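Local coordinates for protein polyketide synthase type I (PDB 5KKU) that probably dehydrates acyl-chain intermediates through its N-terminal dehydratase domain during polyketide assembly on the difficidin synthase, at residues L126-M132 with E172-E176. Numbering follows the deposited sequence.
Sequences LNIEAFM and EELME
Phe-131 and Leu-174 bring helix 128-132 onto strand 172-176, their CA atoms 7.9 Å apart; the two segment axes approach to 10.0 Å and run at 112° to each other. The short helix thus lies across an antiparallel sheet in the C-terminal half of a double-hotdog dehydratase domain, where strands 162-168 and 236-248 flank the strand. Asn-127 sits at the N-cap just before the helix, and its OD1 accepts from Ala-130 N at 3.0 Å.

Leu-174, Glu-172 and Glu-176 face the helix from alternate positions, while Glu-173 and Met-175 point to the other side of the strand. CG of Phe-131 stands anti to its own N (chi1 -164°), which sends the ring down to the strand. There Phe-131 CE1 rests 3.5 Å from Leu-174 CB, and Leu-174 CD2 lies near Phe-131 CD1 and CG. The same CD2 methyl meets Leu-126 CD2 tip to tip at 4.0 Å, and Ile-128 comes more loosely beside it. Glu-172 OE1 lies at the edge of the ring, 3.7 Å from Phe-131 CE2, and its CB packs against CZ; the carboxylate plane is turned 71° from the ring, and OE1 is hydrogen-bonded to Tyr-240 OH on strand 236-248. Farther along, the extended Met-132 chain crosses that of Glu-176 at about a right angle, its CE methyl set against the carboxylate whose OE2 is hydrogen-bonded to Tyr-238 OH.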
loop_
_atom_site.group_PDB
_atom_site.type_symbol
_atom_site.label_atom_id
_atom_site.label_comp_id
_atom_site.label_asym_id
_atom_site.label_seq_id
_atom_site.Cartn_x
_atom_site.Cartn_y
_atom_site.Cartn_z
ATOM N N LEU A 126 -12.897 -4.715 -17.424
ATOM C CA LEU A 126 -13.996 -5.329 -16.760
ATOM C C LEU A 126 -15.178 -4.400 -16.766
ATOM O O LEU A 126 -15.035 -3.212 -16.609
ATOM C CB LEU A 126 -13.506 -5.592 -15.325
ATOM C CG LEU A 126 -14.477 -5.993 -14.227
ATOM C CD1 LEU A 126 -14.817 -7.461 -14.289
ATOM C CD2 LEU A 126 -13.958 -5.599 -12.861
ATOM N N ASN A 127 -16.350 -4.977 -16.939
ATOM C CA ASN A 127 -17.563 -4.218 -16.898
ATOM C C ASN A 127 -17.969 -3.958 -15.469
ATOM O O ASN A 127 -18.581 -4.787 -14.861
ATOM C CB ASN A 127 -18.699 -4.906 -17.655
ATOM C CG ASN A 127 -19.846 -3.976 -17.974
ATOM O OD1 ASN A 127 -20.315 -3.228 -17.163
ATOM N ND2 ASN A 127 -20.280 -4.034 -19.177
ATOM N N ILE A 128 -17.638 -2.780 -14.981
ATOM C CA ILE A 128 -17.884 -2.400 -13.612
ATOM C C ILE A 128 -19.368 -2.453 -13.264
ATOM O O ILE A 128 -19.700 -3.060 -12.293
ATOM C CB ILE A 128 -17.211 -1.078 -13.217
ATOM C CG1 ILE A 128 -15.738 -1.274 -12.923
ATOM C CG2 ILE A 128 -17.742 -0.538 -11.916
ATOM C CD1 ILE A 128 -14.938 -1.612 -14.103
ATOM N N GLU A 129 -20.196 -1.814 -14.052
ATOM C CA GLU A 129 -21.611 -1.813 -13.859
ATOM C C GLU A 129 -22.223 -3.202 -13.813
ATOM O O GLU A 129 -23.014 -3.470 -12.972
ATOM C CB GLU A 129 -22.251 -1.113 -15.002
ATOM C CG GLU A 129 -22.478 0.349 -14.959
ATOM C CD GLU A 129 -23.573 0.671 -15.950
ATOM O OE1 GLU A 129 -23.288 1.190 -17.014
ATOM O OE2 GLU A 129 -24.724 0.322 -15.693
ATOM N N ALA A 130 -21.852 -4.024 -14.750
ATOM C CA ALA A 130 -22.368 -5.340 -14.800
ATOM C C ALA A 130 -21.966 -6.179 -13.604
ATOM O O ALA A 130 -22.729 -6.944 -13.149
ATOM C CB ALA A 130 -21.986 -6.014 -16.089
ATOM N N PHE A 131 -20.737 -6.008 -13.134
ATOM C CA PHE A 131 -20.243 -6.700 -11.956
ATOM C C PHE A 131 -21.071 -6.344 -10.753
ATOM O O PHE A 131 -21.450 -7.186 -10.026
ATOM C CB PHE A 131 -18.772 -6.418 -11.674
ATOM C CG PHE A 131 -18.147 -7.393 -10.721
ATOM C CD1 PHE A 131 -18.254 -7.230 -9.366
ATOM C CD2 PHE A 131 -17.459 -8.473 -11.183
ATOM C CE1 PHE A 131 -17.722 -8.136 -8.499
ATOM C CE2 PHE A 131 -16.907 -9.366 -10.332
ATOM C CZ PHE A 131 -17.024 -9.196 -8.979
ATOM N N MET A 132 -21.322 -5.071 -10.561
ATOM C CA MET A 132 -22.109 -4.593 -9.434
ATOM C C MET A 132 -23.562 -5.052 -9.429
ATOM O O MET A 132 -24.059 -5.490 -8.441
ATOM C CB MET A 132 -22.062 -3.083 -9.336
ATOM C CG MET A 132 -20.779 -2.480 -8.810
ATOM S SD MET A 132 -20.707 -0.707 -9.044
ATOM C CE MET A 132 -19.462 -0.219 -7.920
ATOM N N GLU A 172 -14.980 -13.848 -7.144
ATOM C CA GLU A 172 -14.406 -12.560 -7.469
ATOM C C GLU A 172 -14.849 -11.459 -6.536
ATOM O O GLU A 172 -15.853 -11.531 -5.951
ATOM C CB GLU A 172 -14.760 -12.139 -8.884
ATOM C CG GLU A 172 -14.272 -13.065 -9.983
ATOM C CD GLU A 172 -14.937 -12.806 -11.317
ATOM O OE1 GLU A 172 -14.668 -11.829 -11.977
ATOM O OE2 GLU A 172 -15.760 -13.604 -11.708
ATOM N N GLU A 173 -14.034 -10.440 -6.426
ATOM C CA GLU A 173 -14.326 -9.310 -5.601
ATOM C C GLU A 173 -14.036 -7.970 -6.270
ATOM O O GLU A 173 -13.133 -7.836 -7.041
ATOM C CB GLU A 173 -13.538 -9.435 -4.313
ATOM C CG GLU A 173 -13.675 -8.313 -3.339
ATOM C CD GLU A 173 -12.773 -8.457 -2.150
ATOM O OE1 GLU A 173 -11.909 -7.618 -1.954
ATOM O OE2 GLU A 173 -12.918 -9.404 -1.416
ATOM N N LEU A 174 -14.854 -6.978 -5.934
ATOM C CA LEU A 174 -14.715 -5.633 -6.474
ATOM C C LEU A 174 -14.941 -4.619 -5.359
ATOM O O LEU A 174 -15.987 -4.625 -4.710
ATOM C CB LEU A 174 -15.711 -5.401 -7.611
ATOM C CG LEU A 174 -15.465 -4.174 -8.489
ATOM C CD1 LEU A 174 -13.978 -3.993 -8.755
ATOM C CD2 LEU A 174 -16.237 -4.284 -9.795
ATOM N N MET A 175 -13.960 -3.752 -5.137
ATOM C CA MET A 175 -14.063 -2.748 -4.084
ATOM C C MET A 175 -14.176 -1.321 -4.615
ATOM O O MET A 175 -13.218 -0.772 -5.163
ATOM C CB MET A 175 -12.872 -2.855 -3.129
ATOM C CG MET A 175 -12.930 -4.054 -2.197
ATOM S SD MET A 175 -11.571 -4.083 -1.013
ATOM C CE MET A 175 -10.160 -4.049 -2.116
ATOM N N GLU A 176 -15.351 -0.726 -4.441
ATOM C CA GLU A 176 -15.592 0.619 -4.868
ATOM C C GLU A 176 -15.067 1.524 -3.801
ATOM O O GLU A 176 -15.543 1.526 -2.717
ATOM C CB GLU A 176 -17.072 0.844 -5.121
ATOM C CG GLU A 176 -17.358 2.156 -5.803
ATOM C CD GLU A 176 -18.815 2.385 -6.019
ATOM O OE1 GLU A 176 -19.572 2.147 -5.107
ATOM O OE2 GLU A 176 -19.209 2.805 -7.092
#